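Local coordinates for protein UspA1 (PDB 3NTN) that forms the trimeric head and neck of an outer-membrane autotransporter adhesin, which probably attaches the bacterium to host molecules such as fibronectin and CEACAM1, at residues G15-G21 with G29-T35; K52-G58 with N67-G72; V83-N89 with F99-T105; T108-N112 with G123-T127; T127-S131 with F142-S146. One frame throughout, in Å; residues are numbered along the deposited sequence.

Interaction 1 (G15-G21 with G29-T35)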
# COMPACT_ATOMS: atom_id res chain seq x y z
N GLY B 15 30.66 -9.04 -22.24
CA GLY B 15 31.95 -8.36 -22.17
C GLY B 15 32.13 -7.64 -20.85
O GLY B 15 31.15 -7.20 -20.26
N TYR B 16 33.40 -7.53 -20.42
CA TYR B 16 33.87 -6.72 -19.28
C TYR B 16 33.10 -6.98 -18.01
O TYR B 16 32.89 -6.04 -17.23
CB TYR B 16 33.90 -5.21 -19.60
CG TYR B 16 34.87 -4.87 -20.70
CD1 TYR B 16 36.19 -4.49 -20.43
CD2 TYR B 16 34.48 -4.99 -22.03
CE1 TYR B 16 37.09 -4.22 -21.47
CE2 TYR B 16 35.37 -4.72 -23.06
CZ TYR B 16 36.66 -4.34 -22.78
OH TYR B 16 37.48 -4.07 -23.86
N ASN B 17 32.68 -8.24 -17.82
CA ASN B 17 31.96 -8.69 -16.64
C ASN B 17 32.92 -9.25 -15.61
O ASN B 17 33.92 -9.82 -15.96
CB ASN B 17 30.91 -9.75 -17.01
CG ASN B 17 29.79 -9.17 -17.82
OD1 ASN B 17 29.32 -8.06 -17.55
ND2 ASN B 17 29.36 -9.91 -18.82
N GLN B 18 32.64 -9.06 -14.33
CA GLN B 18 33.57 -9.48 -13.32
C GLN B 18 32.79 -10.14 -12.20
O GLN B 18 31.86 -9.56 -11.70
CB GLN B 18 34.37 -8.27 -12.78
CG GLN B 18 35.55 -7.83 -13.67
CD GLN B 18 36.02 -6.39 -13.37
OE1 GLN B 18 37.20 -6.15 -13.03
NE2 GLN B 18 35.10 -5.42 -13.50
N ALA B 19 33.15 -11.35 -11.82
CA ALA B 19 32.53 -11.99 -10.67
C ALA B 19 33.64 -12.13 -9.62
O ALA B 19 34.22 -13.19 -9.45
CB ALA B 19 31.96 -13.32 -11.05
N LYS B 20 33.97 -11.03 -8.96
CA LYS B 20 35.09 -10.99 -8.01
C LYS B 20 34.74 -11.57 -6.63
O LYS B 20 35.64 -11.92 -5.88
CB LYS B 20 35.62 -9.56 -7.84
CG LYS B 20 36.10 -8.93 -9.14
CD LYS B 20 36.23 -7.42 -9.03
CE LYS B 20 37.51 -6.92 -9.69
NZ LYS B 20 37.68 -5.44 -9.60
N GLY B 21 33.46 -11.64 -6.28
CA GLY B 21 33.06 -12.11 -4.94
C GLY B 21 33.07 -13.62 -4.91
O GLY B 21 32.74 -14.25 -5.93
N GLY B 29 25.61 -9.97 -20.05
CA GLY B 29 25.57 -8.54 -20.23
C GLY B 29 26.93 -7.87 -20.37
O GLY B 29 27.95 -8.48 -20.67
N TYR B 30 26.94 -6.58 -20.13
CA TYR B 30 28.13 -5.82 -20.41
C TYR B 30 28.50 -4.93 -19.23
O TYR B 30 27.64 -4.21 -18.71
CB TYR B 30 27.89 -4.96 -21.65
CG TYR B 30 29.03 -4.01 -21.95
CD1 TYR B 30 30.30 -4.49 -22.34
CD2 TYR B 30 28.84 -2.63 -21.90
CE1 TYR B 30 31.32 -3.62 -22.63
CE2 TYR B 30 29.84 -1.76 -22.23
CZ TYR B 30 31.09 -2.24 -22.58
OH TYR B 30 32.11 -1.35 -22.88
N ASN B 31 29.75 -4.97 -18.82
CA ASN B 31 30.21 -4.13 -17.73
C ASN B 31 29.47 -4.34 -16.39
O ASN B 31 29.13 -3.39 -15.65
CB ASN B 31 30.15 -2.65 -18.16
CG ASN B 31 31.16 -1.81 -17.44
OD1 ASN B 31 32.21 -2.29 -17.03
ND2 ASN B 31 30.86 -0.52 -17.30
N ASN B 32 29.23 -5.61 -16.07
CA ASN B 32 28.66 -5.96 -14.80
C ASN B 32 29.73 -6.42 -13.78
O ASN B 32 30.55 -7.25 -14.06
CB ASN B 32 27.55 -7.00 -15.02
CG ASN B 32 26.36 -6.45 -15.86
OD1 ASN B 32 25.87 -5.35 -15.60
ND2 ASN B 32 25.89 -7.22 -16.84
N GLU B 33 29.70 -5.86 -12.58
CA GLU B 33 30.66 -6.19 -11.54
C GLU B 33 29.98 -6.74 -10.29
O GLU B 33 29.31 -5.97 -9.55
CB GLU B 33 31.35 -4.89 -11.15
CG GLU B 33 32.81 -5.01 -10.92
CD GLU B 33 33.43 -3.66 -10.55
OE1 GLU B 33 34.23 -3.62 -9.57
OE2 GLU B 33 33.11 -2.64 -11.23
N ALA B 34 30.15 -8.03 -10.01
CA ALA B 34 29.59 -8.60 -8.77
C ALA B 34 30.67 -8.87 -7.73
O ALA B 34 31.46 -9.78 -7.84
CB ALA B 34 28.73 -9.88 -9.04
N THR B 35 30.67 -8.06 -6.69
CA THR B 35 31.79 -8.04 -5.78
C THR B 35 31.54 -8.69 -4.43
O THR B 35 32.48 -9.12 -3.75
CB THR B 35 32.26 -6.60 -5.66
OG1 THR B 35 33.35 -6.42 -6.59
CG2 THR B 35 32.66 -6.26 -4.25
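Asn17 and Asn32 lie side by side in a parallel contact between two successive turns of the beta-roll head, where strand 33-34 runs beside the weakly bonded strand 18-19. Their amide planes are only 2° apart. Asn17 spans the gap with both ends of its amide: OD1 accepts from Asn32 N at 2.9 Å, in the plane of its own carbonyl. ND2 reaches Gly29 O at 2.7 Å, coming in well above that carbonyl's plane. Because ND2 also donates to Gly13 O, three bonds fix the rotation of this buried group.

Further along, the backbones pair as parallel strands. Gln18 N gives to Asn32 O, and Ala34 N returns to Gln18 O at 2.8 Å. On the face bearing Gln18 and Glu33 these two side chains extend alongside each other, with Gln18 NE2 3.5 Å from Glu33 CG. Lys20 adds a long salt bridge, its NZ 3.9 Å from Glu33 OE1. At the other end, Tyr16 CD2 touches Tyr30 CE1 at 3.5 Å, the two ring planes nearly perpendicular.

The pattern carries on into the next turn, where Asn32 ND2 donates to Gly28 O and Gly44 O while its OD1 accepts from Asn47 N. Across the roll, Asn17 and Ala19 rest on Val11 of strand 10-11, Asn32 and Ala34 on Ile41 of strand 40-42, and Val26 of strand 25-26 lies between.

Interaction 2 (K52-G58 with N67-G72)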
# COMPACT_ATOMS: atom_id res chain seq x y z
N LYS B 52 26.79 -8.60 0.30
CA LYS B 52 26.54 -10.05 0.50
C LYS B 52 25.09 -10.45 0.11
O LYS B 52 24.15 -9.82 0.57
CB LYS B 52 26.92 -10.59 1.89
CG LYS B 52 28.13 -9.91 2.50
CD LYS B 52 28.78 -10.79 3.57
CE LYS B 52 29.61 -9.99 4.57
NZ LYS B 52 29.98 -8.60 4.11
N GLY B 53 24.94 -11.44 -0.79
CA GLY B 53 23.67 -12.05 -1.12
C GLY B 53 22.77 -11.12 -1.93
O GLY B 53 21.54 -11.31 -1.99
N SER B 54 23.39 -10.13 -2.56
CA SER B 54 22.69 -9.14 -3.31
C SER B 54 22.30 -9.59 -4.73
O SER B 54 22.74 -10.60 -5.26
CB SER B 54 23.51 -7.84 -3.37
OG SER B 54 24.72 -8.04 -4.08
N PHE B 55 21.43 -8.82 -5.36
CA PHE B 55 20.92 -9.20 -6.62
C PHE B 55 20.59 -7.93 -7.39
O PHE B 55 19.92 -7.06 -6.88
CB PHE B 55 19.67 -10.08 -6.46
CG PHE B 55 19.03 -10.42 -7.77
CD1 PHE B 55 19.48 -11.49 -8.53
CD2 PHE B 55 17.98 -9.63 -8.28
CE1 PHE B 55 18.87 -11.81 -9.84
CE2 PHE B 55 17.37 -9.92 -9.54
CZ PHE B 55 17.83 -11.02 -10.32
N ALA B 56 21.11 -7.82 -8.61
CA ALA B 56 20.78 -6.69 -9.51
C ALA B 56 20.49 -7.25 -10.87
O ALA B 56 21.04 -8.27 -11.26
CB ALA B 56 21.98 -5.68 -9.59
N ALA B 57 19.56 -6.63 -11.61
CA ALA B 57 19.43 -6.88 -13.06
C ALA B 57 18.91 -5.61 -13.75
O ALA B 57 18.17 -4.86 -13.15
CB ALA B 57 18.49 -8.04 -13.29
N GLY B 58 19.28 -5.37 -15.00
CA GLY B 58 18.76 -4.26 -15.77
C GLY B 58 19.91 -3.33 -16.10
O GLY B 58 21.03 -3.78 -16.37
N ASN B 67 22.12 -8.13 1.19
CA ASN B 67 20.75 -8.58 0.79
C ASN B 67 19.95 -7.59 -0.07
O ASN B 67 18.77 -7.78 -0.30
CB ASN B 67 19.92 -9.08 1.98
CG ASN B 67 20.73 -9.93 2.95
OD1 ASN B 67 21.43 -10.88 2.54
ND2 ASN B 67 20.65 -9.59 4.23
N ALA B 68 20.63 -6.57 -0.58
CA ALA B 68 20.02 -5.59 -1.49
C ALA B 68 19.43 -6.27 -2.70
O ALA B 68 20.01 -7.19 -3.24
CB ALA B 68 21.08 -4.49 -1.92
N VAL B 69 18.27 -5.78 -3.13
CA VAL B 69 17.64 -6.21 -4.38
C VAL B 69 17.44 -4.92 -5.14
O VAL B 69 16.82 -3.96 -4.63
CB VAL B 69 16.28 -6.94 -4.13
CG1 VAL B 69 15.52 -7.18 -5.46
CG2 VAL B 69 16.50 -8.22 -3.39
N ALA B 70 18.00 -4.85 -6.36
CA ALA B 70 17.91 -3.63 -7.16
C ALA B 70 17.59 -4.10 -8.59
O ALA B 70 18.44 -4.69 -9.28
CB ALA B 70 19.21 -2.86 -7.11
N LEU B 71 16.37 -3.86 -9.02
CA LEU B 71 15.91 -4.52 -10.22
C LEU B 71 15.24 -3.49 -11.10
O LEU B 71 14.22 -2.94 -10.71
CB LEU B 71 14.98 -5.67 -9.81
CG LEU B 71 14.17 -6.54 -10.77
CD1 LEU B 71 15.01 -7.10 -11.91
CD2 LEU B 71 13.45 -7.68 -9.99
N GLY B 72 15.83 -3.19 -12.26
CA GLY B 72 15.24 -2.28 -13.24
C GLY B 72 16.30 -1.35 -13.77
O GLY B 72 17.41 -1.78 -14.09
O HOH W 1 20.59 -12.50 0.29
O HOH W 2 19.14 -10.44 -2.63
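Leu71 and Ala57 meet on the face that also carries Phe55 and Val69, and Leu71 is the side chain to follow. From CB, on that face of the sheet, the chain continues to CG, which stands opposite the backbone N (chi1 173°), and this carries CD1 toward the neighbouring strand. CD1 comes to 3.9 Å from Ala57 CB. The same methyl lies at the edge of the Phe55 ring, near its plane, with Phe55 CE2 4.4 Å from Leu71 CD1. The other methyl, Leu71 CD2, stands 4.5 Å from Phe55 CE2.

Beneath these side chains the strands 55-57 and 69-71 run parallel, their axes 5° apart. Phe55 takes a bond from Ala70 N on its O at 3.0 Å and gives one through its N to Ala68 O. Ala57 does the same between Ala70 O and Gly72 N. At the start of the pair, Asn67 N closes on Lys52 O at 2.7 Å, and a water that donates to Gly53 O bonds weakly to Ala68 O.

Phe55, Val69 and Leu71 all pack on residues of neighbouring subunits, Leu71 against Leu71 of the third. Gly58 and Gly72, paired where both strands turn their corners, have backbone angles that call for glycine. Parallel coils with small residues, an apolar face turned to the trimer interior and glycine corners are the mark of the YadA-type left-handed beta-roll.

Interaction 3 (V83-N89 with F99-T105)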
# COMPACT_ATOMS: atom_id res chain seq x y z
N VAL B 83 15.27 -2.90 -0.64
CA VAL B 83 14.83 -3.34 -1.98
C VAL B 83 14.45 -2.10 -2.81
O VAL B 83 13.83 -1.20 -2.29
CB VAL B 83 13.62 -4.31 -1.81
CG1 VAL B 83 12.92 -4.65 -3.17
CG2 VAL B 83 14.06 -5.57 -1.08
N ALA B 84 14.84 -2.05 -4.07
CA ALA B 84 14.26 -1.07 -5.01
C ALA B 84 13.98 -1.76 -6.33
O ALA B 84 14.90 -2.28 -6.99
CB ALA B 84 15.22 0.05 -5.25
N ILE B 85 12.72 -1.70 -6.78
CA ILE B 85 12.35 -2.28 -8.04
C ILE B 85 11.65 -1.19 -8.79
O ILE B 85 10.74 -0.56 -8.24
CB ILE B 85 11.45 -3.50 -7.85
CG1 ILE B 85 12.21 -4.59 -7.05
CG2 ILE B 85 10.92 -4.10 -9.24
CD1 ILE B 85 11.30 -5.74 -6.59
N GLY B 86 12.07 -0.97 -10.04
CA GLY B 86 11.46 0.02 -10.93
C GLY B 86 12.59 0.85 -11.51
O GLY B 86 13.48 0.29 -12.09
N SER B 87 12.63 2.16 -11.24
CA SER B 87 13.44 3.13 -12.01
C SER B 87 13.88 4.35 -11.22
O SER B 87 13.07 4.93 -10.52
CB SER B 87 12.62 3.64 -13.17
OG SER B 87 13.14 3.09 -14.33
N ASN B 88 15.14 4.76 -11.34
CA ASN B 88 15.65 5.95 -10.59
C ASN B 88 15.18 5.98 -9.12
O ASN B 88 14.34 6.81 -8.74
CB ASN B 88 15.27 7.27 -11.30
CG ASN B 88 15.77 7.34 -12.72
OD1 ASN B 88 16.96 7.57 -12.97
ND2 ASN B 88 14.85 7.19 -13.69
N ASN B 89 15.68 5.08 -8.30
CA ASN B 89 15.36 5.05 -6.88
C ASN B 89 16.73 4.96 -6.15
O ASN B 89 17.69 4.43 -6.73
CB ASN B 89 14.48 3.86 -6.51
CG ASN B 89 13.16 3.82 -7.32
OD1 ASN B 89 12.39 4.78 -7.32
ND2 ASN B 89 12.88 2.68 -7.96
N PHE B 99 11.77 -0.21 1.37
CA PHE B 99 11.25 -0.97 0.22
C PHE B 99 10.58 -0.05 -0.74
O PHE B 99 9.67 0.65 -0.34
CB PHE B 99 10.28 -2.06 0.70
CG PHE B 99 10.93 -3.01 1.72
CD1 PHE B 99 11.60 -4.18 1.29
CD2 PHE B 99 10.94 -2.69 3.09
CE1 PHE B 99 12.23 -5.02 2.20
CE2 PHE B 99 11.57 -3.54 4.03
CZ PHE B 99 12.24 -4.70 3.58
N ILE B 100 11.03 -0.10 -2.00
CA ILE B 100 10.50 0.76 -3.05
C ILE B 100 9.97 -0.05 -4.23
O ILE B 100 10.66 -0.86 -4.81
CB ILE B 100 11.62 1.72 -3.57
CG1 ILE B 100 12.23 2.52 -2.38
CG2 ILE B 100 11.05 2.64 -4.63
CD1 ILE B 100 13.48 3.33 -2.74
N LEU B 101 8.71 0.16 -4.58
CA LEU B 101 8.21 -0.37 -5.84
C LEU B 101 7.64 0.85 -6.54
O LEU B 101 6.58 1.33 -6.16
CB LEU B 101 7.14 -1.47 -5.59
CG LEU B 101 6.44 -2.06 -6.83
CD1 LEU B 101 7.42 -2.80 -7.73
CD2 LEU B 101 5.27 -2.96 -6.46
N GLY B 102 8.38 1.41 -7.49
CA GLY B 102 8.15 2.78 -7.91
C GLY B 102 9.25 3.29 -8.81
O GLY B 102 10.18 2.53 -9.17
N SER B 103 9.16 4.57 -9.18
CA SER B 103 10.13 5.22 -10.03
C SER B 103 10.28 6.67 -9.60
O SER B 103 9.36 7.24 -9.01
CB SER B 103 9.68 5.17 -11.48
OG SER B 103 8.34 5.60 -11.60
N ASN B 104 11.47 7.23 -9.82
CA ASN B 104 11.71 8.64 -9.61
C ASN B 104 11.29 9.07 -8.22
O ASN B 104 10.70 10.14 -8.06
CB ASN B 104 11.00 9.49 -10.70
CG ASN B 104 11.61 9.27 -12.10
OD1 ASN B 104 11.37 8.26 -12.71
ND2 ASN B 104 12.37 10.24 -12.59
N THR B 105 11.59 8.22 -7.23
CA THR B 105 11.23 8.51 -5.85
C THR B 105 12.23 9.47 -5.15
O THR B 105 13.25 9.87 -5.72
CB THR B 105 11.01 7.21 -5.02
OG1 THR B 105 12.20 6.45 -5.11
CG2 THR B 105 9.87 6.28 -5.59
O HOH W 3 11.61 6.35 -14.35
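Phe99 begins the second segment against Val83, its CD1 3.7 Å from Val83 CG2 as the two side chains cross obliquely. Ile100 comes next on the other face. Its N bonds to Val83 O and its O receives Ile85 N at 3.0 Å, the usual parallel alternation. Its CG2, anti to the backbone N, slides past the amide of Asn89 and lies 3.6 Å from Asn89 CG. Leu101 returns to the face of Phe99 and sets CD1 4.0 Å from Ile85 CG2.

At Gly102 the chain turns its corner, and its O is held twice. Ser87 N approaches in the carbonyl plane, on a lone pair. Asn89 ND2 comes from well above that plane, along a nearly straight bond (169° at the hydrogen) of 3.0 Å. Asn75 OD1 takes the second bond of the same ND2, so the amide is pinned within the roll. Ser103 sets its CB 3.7 Å from Ser87 CB. Asn104 gives its N to Ser87 O and lies alongside Asn88, the two amides turned 56° apart; one water donates to Asn104 OD1 and bonds weakly to Asn88 ND2. Thr105 ends the run: with OG1 between the backbone N and the carbonyl carbon (chi1 56°), its hydroxyl donates to Asn89 OD1 at 2.8 Å, fastening the other end of that amide.

Strand 83-85 has strand 69-71 on its far flank, with Ala84 packed on Asn75 and Ile77 of strand 75-77. Ile85 and Leu101 meet their counterparts in the third subunit, so this face lines the trimer interior.

Interaction 4 (T108-N112 with G123-T127). With SO4 (sulfate ion), chain G.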
# COMPACT_ATOMS: atom_id res chain seq x y z
N THR B 108 14.97 11.25 0.64
CA THR B 108 15.57 12.26 1.55
C THR B 108 15.02 12.18 2.98
O THR B 108 15.79 12.16 3.97
CB THR B 108 15.36 13.68 1.00
OG1 THR B 108 16.13 13.83 -0.21
CG2 THR B 108 15.81 14.79 2.02
N ASN B 109 13.69 12.11 3.10
CA ASN B 109 13.09 12.15 4.43
C ASN B 109 12.54 10.83 4.93
O ASN B 109 11.98 10.76 6.01
CB ASN B 109 12.08 13.27 4.54
CG ASN B 109 12.75 14.63 4.57
OD1 ASN B 109 13.47 14.97 5.52
ND2 ASN B 109 12.52 15.41 3.52
N ALA B 110 12.76 9.79 4.15
CA ALA B 110 12.35 8.44 4.48
C ALA B 110 13.19 7.92 5.65
O ALA B 110 14.41 7.98 5.59
CB ALA B 110 12.56 7.59 3.30
N GLN B 111 12.55 7.44 6.71
CA GLN B 111 13.29 6.72 7.77
C GLN B 111 13.33 5.20 7.56
O GLN B 111 12.61 4.62 6.74
CB GLN B 111 12.70 7.01 9.15
CG GLN B 111 12.61 8.47 9.58
CD GLN B 111 11.44 8.68 10.54
OE1 GLN B 111 10.29 8.27 10.26
NE2 GLN B 111 11.73 9.30 11.70
N ASN B 112 14.18 4.55 8.34
CA ASN B 112 14.24 3.08 8.40
C ASN B 112 12.83 2.48 8.45
O ASN B 112 12.00 2.92 9.21
CB ASN B 112 15.07 2.62 9.60
CG ASN B 112 16.50 3.13 9.55
OD1 ASN B 112 17.08 3.31 8.48
ND2 ASN B 112 17.08 3.33 10.71
N GLY B 123 9.31 9.78 0.39
CA GLY B 123 9.40 9.31 1.77
C GLY B 123 9.04 10.45 2.72
O GLY B 123 9.23 11.65 2.41
N LYS B 124 8.52 10.08 3.89
CA LYS B 124 8.12 11.07 4.91
C LYS B 124 8.37 10.52 6.29
O LYS B 124 8.11 9.34 6.54
CB LYS B 124 6.62 11.39 4.75
CG LYS B 124 6.23 12.81 5.12
CD LYS B 124 4.76 13.02 4.78
CE LYS B 124 4.08 13.90 5.81
NZ LYS B 124 3.02 14.63 5.10
N ALA B 125 8.84 11.36 7.19
CA ALA B 125 9.11 10.99 8.57
C ALA B 125 7.80 10.67 9.32
O ALA B 125 6.81 11.37 9.17
CB ALA B 125 9.89 12.17 9.26
N ALA B 126 7.77 9.60 10.09
CA ALA B 126 6.62 9.31 10.96
C ALA B 126 6.32 10.43 11.97
O ALA B 126 7.23 11.01 12.56
CB ALA B 126 6.85 7.98 11.69
N THR B 127 5.04 10.76 12.17
CA THR B 127 4.68 11.63 13.31
C THR B 127 3.89 10.84 14.34
O THR B 127 3.36 9.75 14.05
CB THR B 127 3.92 12.92 12.88
OG1 THR B 127 2.71 12.57 12.15
CG2 THR B 127 4.84 13.79 11.98
S SO4 G . 5.39 17.16 3.61
O1 SO4 G . 3.97 16.90 3.38
O2 SO4 G . 5.95 17.74 2.38
O3 SO4 G . 5.61 17.99 4.82
O4 SO4 G . 6.12 15.91 3.86
O HOH W 4 11.72 12.16 1.10
O HOH W 5 9.61 10.38 13.25
O HOH W 6 9.66 7.60 7.22
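Gln111 OE1 makes the one direct hydrogen bond between these segments, and water supplies most of the rest. The donor is Ala126 N, 2.9 Å from OE1, standing above the plane of the amide carbonyl by 38°. With CG anti to the carbonyl carbon (chi1 -57°) and the chain extended beyond it, the amide lies along the 125-126 backbone, where OE1 also comes 3.4 Å from Ala125 CA. Waters flank it. One accepts from Gln111 NE2 and donates to Ala126 O at 2.6 Å; another accepts from Gln111 N and donates to Gln111 OE1.

The segments are irregular loops, one before and one after strand 115-117 in the chain, itself one of the last strands of the parallel sheet of the head, and neither segment forms strand pairing with the other. Here Gly123 CA fits 3.9 Å from Ala110 CB, while a third water joins Asn109 N to Gly123 O.

Lys124 points the other way. Its NZ donates to O1 of a sulfate, probably from the crystallisation liquor, at 3.0 Å; Asp178 of the second subunit forms a weak, long ion pair with the same nitrogen, and His166 of the third subunit packs on the side chain.

Interaction 5 (T127-S131 with F142-S146)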
# COMPACT_ATOMS: atom_id res chain seq x y z
N THR B 127 5.04 10.76 12.17
CA THR B 127 4.68 11.63 13.31
C THR B 127 3.89 10.84 14.34
O THR B 127 3.36 9.75 14.05
CB THR B 127 3.92 12.92 12.88
OG1 THR B 127 2.71 12.57 12.15
CG2 THR B 127 4.84 13.79 11.98
N ILE B 128 3.87 11.37 15.57
CA ILE B 128 3.17 10.78 16.68
C ILE B 128 1.88 11.56 16.84
O ILE B 128 1.92 12.74 17.16
CB ILE B 128 4.00 10.83 17.97
CG1 ILE B 128 5.28 9.99 17.82
CG2 ILE B 128 3.17 10.30 19.18
CD1 ILE B 128 6.25 10.15 18.98
N VAL B 129 0.75 10.92 16.57
CA VAL B 129 -0.54 11.61 16.63
C VAL B 129 -1.44 10.88 17.61
O VAL B 129 -2.12 9.95 17.25
CB VAL B 129 -1.24 11.70 15.23
CG1 VAL B 129 -2.42 12.59 15.33
CG2 VAL B 129 -0.30 12.27 14.19
N ASN B 130 -1.43 11.33 18.85
CA ASN B 130 -2.27 10.72 19.86
C ASN B 130 -3.60 11.46 19.99
O ASN B 130 -4.58 10.91 20.51
CB ASN B 130 -1.53 10.64 21.21
CG ASN B 130 -0.79 9.29 21.39
OD1 ASN B 130 -1.41 8.23 21.40
ND2 ASN B 130 0.53 9.35 21.57
N SER B 131 -3.67 12.69 19.48
CA SER B 131 -4.84 13.54 19.66
C SER B 131 -4.83 14.67 18.64
O SER B 131 -3.89 14.76 17.85
CB SER B 131 -4.83 14.14 21.06
OG SER B 131 -3.86 15.17 21.11
N PHE B 142 -6.43 8.28 20.21
CA PHE B 142 -6.10 7.61 18.96
C PHE B 142 -5.16 6.40 19.20
O PHE B 142 -4.15 6.48 19.92
CB PHE B 142 -5.40 8.56 17.99
CG PHE B 142 -6.19 9.80 17.62
CD1 PHE B 142 -7.59 9.85 17.74
CD2 PHE B 142 -5.54 10.90 17.08
CE1 PHE B 142 -8.28 10.97 17.39
CE2 PHE B 142 -6.25 12.02 16.71
CZ PHE B 142 -7.61 12.06 16.86
N ALA B 143 -5.49 5.31 18.49
CA ALA B 143 -4.66 4.11 18.34
C ALA B 143 -3.63 4.26 17.24
O ALA B 143 -3.79 5.06 16.29
CB ALA B 143 -5.55 2.90 18.09
N GLY B 144 -2.55 3.48 17.39
CA GLY B 144 -1.49 3.37 16.42
C GLY B 144 -0.59 4.59 16.29
O GLY B 144 -0.17 4.92 15.19
N ALA B 145 -0.31 5.27 17.40
CA ALA B 145 0.68 6.34 17.43
C ALA B 145 2.06 5.87 17.97
O ALA B 145 2.70 4.99 17.36
CB ALA B 145 0.14 7.52 18.22
N SER B 146 2.52 6.46 19.10
CA SER B 146 3.95 6.42 19.54
C SER B 146 4.67 5.07 19.32
O SER B 146 5.83 4.87 19.75
CB SER B 146 4.08 6.90 21.01
OG SER B 146 5.42 6.82 21.52
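Phe142 brings the CD2-CE2 side of its ring up to the backbone from Val129 to Ser131, and its torsions place it there. CG stands anti to the carbonyl carbon (chi1 -59°), and chi2 of -22° turns one edge of the ring inward. Along that edge, near the ring plane, Val129 O lies 3.6 Å from Phe142 CD2. The same carbon sits 3.5 Å from Ser131 N, and CE2 carries on to the backbone carbons of Ser131. Val129 adds its CG1 methyl: held trans to its own N (chi1 -171°), it comes 4.0 Å from Phe142 CD2. A single hydrogen bond joins the backbones, Phe142 N to Asn130 O at 3.2 Å, fairly straight at the hydrogen but tilted from the carbonyl plane.

Neither segment is regular strand or helix. The chain between them makes an excursion through the short strands 132-134 and 137-139, and this contact brings its two ends together beyond the parallel coils of the head, beside the start of helix 182-217 from the second subunit. Ser183 of that subunit bonds to Ala143 N, and its Gln184 packs on Phe142.

At the other end, Ala145 turns its CB toward the first segment, where the methyl rests 3.5 Å from Val129 O. Ile128 approaches it with the CG2 branch, at 4.2 Å from Ala145 CB. That methyl then reaches Ser146, with Ile128 CG2 4.0 Å from Ser146 CB.

Interactions 1 to 5 follow one another along the chain, each closing before the next opens except that 4 and 5 share Thr127. Interactions 2 and 3 adjoin in one parallel sheet: their centres are 12 Å apart, and strand 69-71 pairs with strand 83-85, Val69 O lying 2.8 Å from Ala84 N. Interaction 1, with its centre 13 Å from that of interaction 2, belongs to the three-stranded sheet of the early coils. Interactions 4 and 5, 16 Å apart between centres, lie in loops where the regular coils give out. Interactions 1 and 5 are about 48 Å apart between centres, so the series runs from the first coils to these loops, each contact touching another subunit.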